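Local coordinates for protein sphingomyelinase-c (Listeria ivanovii, PDB 1ZWX) that is a bacterial sphingomyelinase-c, known as SmcL, built on the two-sheet fold of the endonuclease/exonuclease/phosphatase family in the DNase I-like clan, at residues A[131-136]-A[146-151]; A[49-54]-A[103-108]; A[110-115]-A[137-142]. One frame throughout, in Å; residues are numbered along the deposited sequence.

Interaction 1 (A[131-136]-A[146-151]); sequences KGFAYV and HIIGTH
The imidazole of His151 has Lys131 CE laid over the centre of one face, 3.6 Å from the ring centroid, in a CH-pi contact. With CG anti to the carbonyl carbon (chi1 -70°) and the rest of its chain extended, Lys131 brings its methylenes across the ring, while NZ is claimed by a salt bridge to Asp126 and a hydrogen bond to Thr152 O. A lysine suits this place because its greasy stem covers the ring and its charge is answered just beyond.

At the other end, Tyr135 and His146 meet rim to rim, their planes 28° apart. Tyr135 OH and His146 ND1 are 2.6 Å apart in a hydrogen bond whose donor could be either; the far nitrogen, NE2, bonds Glu188, so both sides of the imidazole are tied and its rotation is fixed. Ile148 CG1 touches the edge of the tyrosine ring at CD1 (3.9 Å), and its CG2 branch lies beside Phe133 CD2. Thus the two branches of one isoleucine serve two aromatic residues on the same face, where Phe178 of helix 161-182 also meets both rings edge-to-face.

The opposite face carries Ala134, Val136 and Ile147, with Val136 CG2 against Ile147 CB. Gly149 faces Ala134 there, both small, and their backbones exchange two hydrogen bonds. Thr150 OG1 donates to Gly132 O at 2.9 Å, arriving from above the carbonyl plane where the backbone ladder ends. Water 1 then spans Gly132 N and His151 O.

This is an antiparallel beta hairpin, strands 132-140 and 143-151, in the core of the DNase I-like sandwich: its aromatic face receives a helix, its aliphatic face meets strand 49-55 of the other sheet, and His151 lies near a bound phosphate ion.

Interaction 2 (A[49-54]-A[103-108]); sequences VVILNE and VAVVSQ
Val49 and Val105 meet methyl to methyl, their side chains slanting past one another with the two CG1 atoms 3.6 Å apart. Each valine holds CG1 anti to its backbone N (chi1 169° and 177°), and this directs the two branches at each other diagonally between two neighbouring non-hydrogen-bonded pairs, Val49 with Ser107 and Ile51 with Val105. The other branch of Val49, CG2, rests near Ser107 OG, whose polar needs are met by Trp109 N and Asp48 O; a small hydroxyl residue fits where the strand ends and the chain turns. Ile51 lies on the same face, its CG1 more loosely set against Val105 CG2.

On the reverse face Val50 CB comes within 3.7 Å of Val106 CG2. Leu52 is paired with Ala104, and Leu65 of helix 58-67 touches both, as well as Val106; the small alanine is consistent with so close an approach of the helix. Beta-branched and aliphatic residues suit such a strand pair because both faces are buried.

At the far end Asn53 and Val103 run side by side in the same direction, Asn53 ND2 lying 3.8 Å from Val103 CG2. The asparagine amide is held mainly from outside, OD1 accepting from Asp195 N, while ND2 makes weak bonds to Leu52 O and to Thr150 O.

Four backbone hydrogen bonds join the strands. Three are nearly straight, as in Leu52 N to Ala104 O (2.9 Å, 175° at the hydrogen); the last, Ala104 N to Leu52 O, is longer at 3.2 Å, and its donor stands above the carbonyl plane.

The result is a regular antiparallel pair in one of the two mixed sheets of a DNase I-like alpha/beta sandwich, with helix 58-67 on the Leu52 face and strand 143-151 of the partner sheet against Val49 and Ile51.

Interaction 3 (A[110-115]-A[137-142]); sequences PIVEKS and KIMKNG
Val112 N donates to Lys137 O at 2.9 Å, and Lys137 N in turn donates to Glu113 O at 2.9 Å. Two successive residues of one strand, Val112 and Glu113, therefore face the single Lys137 of the other, which is the definition of a classic beta bulge. The first bond is bent, 141° at the hydrogen, whereas the second is straighter. Beyond the bulge, Met139 N reaches Pro110 O at 3.1 Å. Proline has no N-H to offer, but here its carbonyl is what the pairing uses.

The extra residue shapes the side-chain packing. Val112 CG2, held between its own backbone N and carbonyl carbon (chi1 -61° for CG1), leans on Lys137 CD at 3.6 Å, so the aliphatic stem of the fully extended lysine is covered while the end of the chain leads away from the strand. CG1, the other branch, meets Met139 CG, where the methionine chain folds back through bends at chi2 and chi3. Flexible chains and a small branched one suit this partly exposed surface. Glu113 CB lies against Lys137 CB, but their charged ends do not touch; the carboxylate instead forms a salt bridge through OE2 with Lys182.

On the other face Ile111 CG1 packs on Ile138 CG2 at 3.8 Å, two beta-branched residues side by side; Ile138 is buried, with Phe11 and Trp109 also against it. The chain turns its corner at Val112, and Glu113, after it, lies on the face of Lys137, opposite to Ile111.

Strand 111-118 lies in its sheet between strand 88-90 and strand 132-140, with strand 143-151 on the far side of 132-140. Glu113 reaches to the end of helix 161-182. Ile111 also touches Val136, which ties the pair to the buried hairpin; the contact itself lies at the surface, its centre about 19 Å from that of the chain.

After strand 12-20 and helix 31-39 the chain lays down strand 49-55, passes through helix 58-67 and strands 74-75 and 88-90, and comes back as strand 104-107, where interaction 2 closes a loop of 48 residues in one sheet. It then crosses back to the other sheet, to which strand 88-90 already belongs, as strand 111-118. Strand 132-140 pairs with it, closing interaction 3 over 21 residues, and turns into strand 143-151, closing the tight hairpin of interaction 1. Interaction 2 is finished before the others begin; interactions 1 and 3 cross, sharing strand 132-140. Between sheets, Asn53 and Glu54 meet Thr150 and His151, while Ser107 meets Ile138, joining the sandwich's two layers.

Interaction 1 (A[131-136]-A[146-151])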
# COMPACT_ATOMS: atom_id res chain seq x y z
N LYS A 131 -7.48 4.33 9.06
CA LYS A 131 -7.24 3.69 7.76
C LYS A 131 -8.22 4.27 6.72
O LYS A 131 -9.28 4.80 7.08
CB LYS A 131 -7.34 2.17 7.82
CG LYS A 131 -6.18 1.42 8.59
CD LYS A 131 -6.37 -0.11 8.26
CE LYS A 131 -5.10 -0.92 8.35
NZ LYS A 131 -5.44 -2.38 8.35
N GLY A 132 -7.82 4.22 5.45
CA GLY A 132 -8.54 4.97 4.40
C GLY A 132 -7.85 4.80 3.07
O GLY A 132 -7.13 3.83 2.86
N PHE A 133 -8.07 5.76 2.17
CA PHE A 133 -7.31 5.76 0.94
C PHE A 133 -6.96 7.20 0.55
O PHE A 133 -7.63 8.14 0.98
CB PHE A 133 -8.06 5.03 -0.21
CG PHE A 133 -9.43 5.57 -0.50
CD1 PHE A 133 -10.55 5.04 0.15
CD2 PHE A 133 -9.63 6.54 -1.51
CE1 PHE A 133 -11.85 5.52 -0.14
CE2 PHE A 133 -10.91 7.00 -1.82
CZ PHE A 133 -12.02 6.50 -1.12
N ALA A 134 -5.89 7.32 -0.24
CA ALA A 134 -5.46 8.59 -0.83
C ALA A 134 -5.74 8.52 -2.33
O ALA A 134 -5.50 7.49 -2.97
CB ALA A 134 -3.94 8.79 -0.61
N TYR A 135 -6.21 9.63 -2.89
CA TYR A 135 -6.45 9.70 -4.33
C TYR A 135 -5.51 10.79 -4.85
O TYR A 135 -5.45 11.86 -4.25
CB TYR A 135 -7.90 10.15 -4.58
CG TYR A 135 -8.13 10.64 -5.99
CD1 TYR A 135 -8.27 9.73 -7.06
CD2 TYR A 135 -8.15 12.02 -6.28
CE1 TYR A 135 -8.48 10.20 -8.40
CE2 TYR A 135 -8.33 12.49 -7.59
CZ TYR A 135 -8.51 11.57 -8.63
OH TYR A 135 -8.69 12.02 -9.94
N VAL A 136 -4.82 10.50 -5.93
CA VAL A 136 -4.13 11.56 -6.68
C VAL A 136 -4.50 11.53 -8.16
O VAL A 136 -4.71 10.47 -8.74
CB VAL A 136 -2.57 11.51 -6.51
CG1 VAL A 136 -2.17 11.62 -5.05
CG2 VAL A 136 -1.93 10.28 -7.14
N HIS A 146 -4.71 8.43 -12.76
CA HIS A 146 -5.44 8.49 -11.49
C HIS A 146 -4.97 7.30 -10.65
O HIS A 146 -4.90 6.16 -11.15
CB HIS A 146 -6.97 8.48 -11.70
CG HIS A 146 -7.45 9.57 -12.62
ND1 HIS A 146 -8.02 10.73 -12.14
CD2 HIS A 146 -7.44 9.68 -13.97
CE1 HIS A 146 -8.35 11.51 -13.17
NE2 HIS A 146 -8.03 10.89 -14.29
N ILE A 147 -4.60 7.56 -9.39
CA ILE A 147 -4.03 6.50 -8.55
C ILE A 147 -4.71 6.58 -7.20
O ILE A 147 -4.79 7.66 -6.59
CB ILE A 147 -2.50 6.61 -8.33
CG1 ILE A 147 -1.74 6.46 -9.66
CG2 ILE A 147 -2.01 5.53 -7.34
CD1 ILE A 147 -1.43 7.85 -10.31
N ILE A 148 -5.26 5.44 -6.77
CA ILE A 148 -5.81 5.29 -5.43
C ILE A 148 -4.91 4.30 -4.70
O ILE A 148 -4.68 3.17 -5.18
CB ILE A 148 -7.29 4.84 -5.48
CG1 ILE A 148 -8.13 6.02 -6.00
CG2 ILE A 148 -7.76 4.30 -4.08
CD1 ILE A 148 -9.59 5.71 -6.26
N GLY A 149 -4.35 4.77 -3.58
CA GLY A 149 -3.47 3.96 -2.72
C GLY A 149 -4.26 3.69 -1.43
O GLY A 149 -4.92 4.58 -0.90
N THR A 150 -4.20 2.47 -0.93
CA THR A 150 -5.08 2.09 0.22
C THR A 150 -4.45 0.98 1.02
O THR A 150 -3.51 0.30 0.56
CB THR A 150 -6.55 1.68 -0.26
OG1 THR A 150 -7.43 1.68 0.88
CG2 THR A 150 -6.57 0.32 -0.91
N HIS A 151 -5.00 0.78 2.21
CA HIS A 151 -4.59 -0.32 3.08
C HIS A 151 -5.86 -0.61 3.89
O HIS A 151 -6.29 0.21 4.70
CB HIS A 151 -3.42 0.09 4.00
CG HIS A 151 -3.02 -0.97 4.99
ND1 HIS A 151 -2.25 -0.69 6.11
CD2 HIS A 151 -3.28 -2.29 5.04
CE1 HIS A 151 -2.04 -1.81 6.79
NE2 HIS A 151 -2.66 -2.80 6.17
O HOH W 1 -5.17 2.76 5.36

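Interaction 2 (A[49-54]-A[103-108])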
# COMPACT_ATOMS: atom_id res chain seq x y z
N VAL A 49 5.19 6.31 -9.93
CA VAL A 49 4.41 6.57 -8.72
C VAL A 49 4.77 5.46 -7.72
O VAL A 49 5.03 4.29 -8.11
CB VAL A 49 2.85 6.57 -9.02
CG1 VAL A 49 2.04 6.57 -7.72
CG2 VAL A 49 2.44 7.78 -9.88
N VAL A 50 4.83 5.82 -6.44
CA VAL A 50 5.08 4.82 -5.38
C VAL A 50 3.97 4.95 -4.36
O VAL A 50 3.62 6.07 -3.94
CB VAL A 50 6.44 5.01 -4.66
CG1 VAL A 50 6.52 4.09 -3.39
CG2 VAL A 50 7.62 4.67 -5.57
N ILE A 51 3.38 3.82 -3.98
CA ILE A 51 2.31 3.80 -2.96
C ILE A 51 2.92 3.21 -1.70
O ILE A 51 3.53 2.17 -1.77
CB ILE A 51 1.12 2.90 -3.40
CG1 ILE A 51 0.44 3.49 -4.64
CG2 ILE A 51 0.12 2.70 -2.19
CD1 ILE A 51 -0.64 2.53 -5.27
N LEU A 52 2.78 3.91 -0.57
CA LEU A 52 3.29 3.37 0.70
C LEU A 52 2.14 3.00 1.62
O LEU A 52 1.12 3.67 1.63
CB LEU A 52 4.13 4.44 1.40
CG LEU A 52 5.31 4.95 0.59
CD1 LEU A 52 5.97 6.07 1.41
CD2 LEU A 52 6.31 3.83 0.30
N ASN A 53 2.32 1.94 2.41
CA ASN A 53 1.34 1.49 3.43
C ASN A 53 2.12 1.29 4.74
O ASN A 53 3.32 1.01 4.72
CB ASN A 53 0.75 0.10 3.10
CG ASN A 53 -0.23 0.09 1.92
OD1 ASN A 53 -0.56 -1.00 1.43
ND2 ASN A 53 -0.65 1.26 1.44
N GLU A 54 1.41 1.37 5.86
CA GLU A 54 2.00 1.19 7.21
C GLU A 54 3.16 2.15 7.52
O GLU A 54 4.10 1.83 8.28
CB GLU A 54 2.38 -0.26 7.46
CG GLU A 54 1.14 -1.13 7.62
CD GLU A 54 1.45 -2.61 7.97
OE1 GLU A 54 2.57 -2.94 8.43
OE2 GLU A 54 0.55 -3.45 7.73
N VAL A 103 -1.03 5.47 4.92
CA VAL A 103 -0.94 5.49 3.44
C VAL A 103 -0.43 6.82 2.90
O VAL A 103 -0.95 7.84 3.26
CB VAL A 103 -2.31 5.23 2.76
CG1 VAL A 103 -2.16 5.31 1.22
CG2 VAL A 103 -2.87 3.84 3.19
N ALA A 104 0.58 6.78 2.04
CA ALA A 104 0.95 7.99 1.29
C ALA A 104 1.21 7.62 -0.16
O ALA A 104 1.49 6.49 -0.46
CB ALA A 104 2.25 8.67 1.92
N VAL A 105 1.13 8.60 -1.05
CA VAL A 105 1.49 8.36 -2.47
C VAL A 105 2.48 9.42 -2.93
O VAL A 105 2.24 10.58 -2.69
CB VAL A 105 0.25 8.43 -3.39
CG1 VAL A 105 0.64 8.24 -4.85
CG2 VAL A 105 -0.77 7.31 -3.02
N VAL A 106 3.56 9.00 -3.56
CA VAL A 106 4.57 9.94 -4.05
C VAL A 106 4.78 9.72 -5.55
O VAL A 106 4.60 8.60 -6.07
CB VAL A 106 5.91 9.82 -3.24
CG1 VAL A 106 5.61 9.94 -1.71
CG2 VAL A 106 6.68 8.58 -3.55
N SER A 107 5.17 10.79 -6.25
CA SER A 107 5.25 10.76 -7.71
C SER A 107 6.44 11.60 -8.23
O SER A 107 6.76 12.65 -7.67
CB SER A 107 3.95 11.32 -8.30
OG SER A 107 3.98 11.24 -9.72
N GLN A 108 7.09 11.13 -9.29
CA GLN A 108 7.99 12.04 -10.01
C GLN A 108 7.25 13.09 -10.84
O GLN A 108 7.90 14.02 -11.34
CB GLN A 108 9.00 11.29 -10.86
CG GLN A 108 8.45 10.44 -11.92
CD GLN A 108 9.52 9.95 -12.86
OE1 GLN A 108 9.74 8.75 -12.99
NE2 GLN A 108 10.20 10.90 -13.55

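Interaction 3 (A[110-115]-A[137-142])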
# COMPACT_ATOMS: atom_id res chain seq x y z
N PRO A 110 3.90 15.92 -11.49
CA PRO A 110 3.10 16.82 -10.72
C PRO A 110 1.71 16.25 -10.37
O PRO A 110 1.05 15.62 -11.22
CB PRO A 110 2.98 18.05 -11.61
CG PRO A 110 3.34 17.61 -12.94
CD PRO A 110 4.31 16.50 -12.79
N ILE A 111 1.30 16.51 -9.14
CA ILE A 111 -0.01 16.12 -8.62
C ILE A 111 -0.96 17.32 -8.76
O ILE A 111 -0.81 18.31 -8.07
CB ILE A 111 0.10 15.65 -7.14
CG1 ILE A 111 0.97 14.40 -7.02
CG2 ILE A 111 -1.31 15.46 -6.51
CD1 ILE A 111 1.32 14.00 -5.53
N VAL A 112 -1.96 17.24 -9.65
CA VAL A 112 -2.93 18.37 -9.81
C VAL A 112 -4.14 18.28 -8.91
O VAL A 112 -4.90 19.26 -8.73
CB VAL A 112 -3.36 18.51 -11.29
CG1 VAL A 112 -2.12 18.82 -12.16
CG2 VAL A 112 -4.03 17.20 -11.79
N GLU A 113 -4.35 17.09 -8.33
CA GLU A 113 -5.42 16.87 -7.37
C GLU A 113 -5.00 15.78 -6.38
O GLU A 113 -4.43 14.76 -6.77
CB GLU A 113 -6.68 16.42 -8.10
CG GLU A 113 -7.92 16.76 -7.30
CD GLU A 113 -9.20 16.33 -8.01
OE1 GLU A 113 -9.24 16.30 -9.27
OE2 GLU A 113 -10.17 16.04 -7.29
N LYS A 114 -5.27 16.03 -5.10
CA LYS A 114 -5.07 15.00 -4.06
C LYS A 114 -6.11 15.13 -2.98
O LYS A 114 -6.37 16.23 -2.47
CB LYS A 114 -3.64 15.01 -3.47
CG LYS A 114 -3.18 16.32 -2.84
CD LYS A 114 -1.68 16.20 -2.42
CE LYS A 114 -1.13 17.51 -1.93
NZ LYS A 114 -0.91 18.43 -3.05
N SER A 115 -6.75 14.01 -2.62
CA SER A 115 -7.71 14.02 -1.53
C SER A 115 -7.57 12.72 -0.72
O SER A 115 -6.93 11.78 -1.15
CB SER A 115 -9.14 14.17 -2.08
OG SER A 115 -9.41 13.08 -2.94
N LYS A 137 -4.54 12.71 -8.77
CA LYS A 137 -4.47 12.84 -10.23
C LYS A 137 -3.08 13.46 -10.59
O LYS A 137 -2.76 14.49 -10.09
CB LYS A 137 -5.59 13.73 -10.76
CG LYS A 137 -5.57 13.84 -12.34
CD LYS A 137 -6.57 14.90 -12.85
CE LYS A 137 -6.67 14.92 -14.42
NZ LYS A 137 -7.65 16.02 -14.79
N ILE A 138 -2.26 12.74 -11.35
CA ILE A 138 -0.97 13.26 -11.78
C ILE A 138 -1.04 13.54 -13.28
O ILE A 138 -1.86 12.94 -13.99
CB ILE A 138 0.23 12.28 -11.50
CG1 ILE A 138 0.10 10.97 -12.25
CG2 ILE A 138 0.40 11.97 -9.95
CD1 ILE A 138 1.36 10.58 -12.99
N MET A 139 -0.15 14.41 -13.75
CA MET A 139 0.05 14.64 -15.19
C MET A 139 1.44 14.21 -15.57
O MET A 139 2.45 14.71 -15.00
CB MET A 139 -0.18 16.11 -15.51
CG MET A 139 -1.61 16.59 -15.29
SD MET A 139 -2.74 15.78 -16.50
CE MET A 139 -2.08 16.39 -18.05
N LYS A 140 1.51 13.29 -16.53
CA LYS A 140 2.76 12.85 -17.10
C LYS A 140 2.76 13.24 -18.60
O LYS A 140 2.03 12.64 -19.40
CB LYS A 140 2.94 11.35 -16.94
CG LYS A 140 4.29 10.81 -17.46
CD LYS A 140 4.35 9.29 -17.41
CE LYS A 140 5.64 8.74 -18.01
NZ LYS A 140 5.85 7.27 -17.92
N ASN A 141 3.56 14.23 -18.95
CA ASN A 141 3.78 14.60 -20.36
C ASN A 141 2.45 14.82 -21.10
O ASN A 141 2.26 14.27 -22.20
CB ASN A 141 4.65 13.56 -21.05
CG ASN A 141 6.04 13.41 -20.39
OD1 ASN A 141 6.58 14.37 -19.83
ND2 ASN A 141 6.59 12.19 -20.41
N GLY A 142 1.54 15.55 -20.48
CA GLY A 142 0.28 15.97 -21.11
C GLY A 142 -0.86 14.98 -20.89
O GLY A 142 -1.99 15.19 -21.39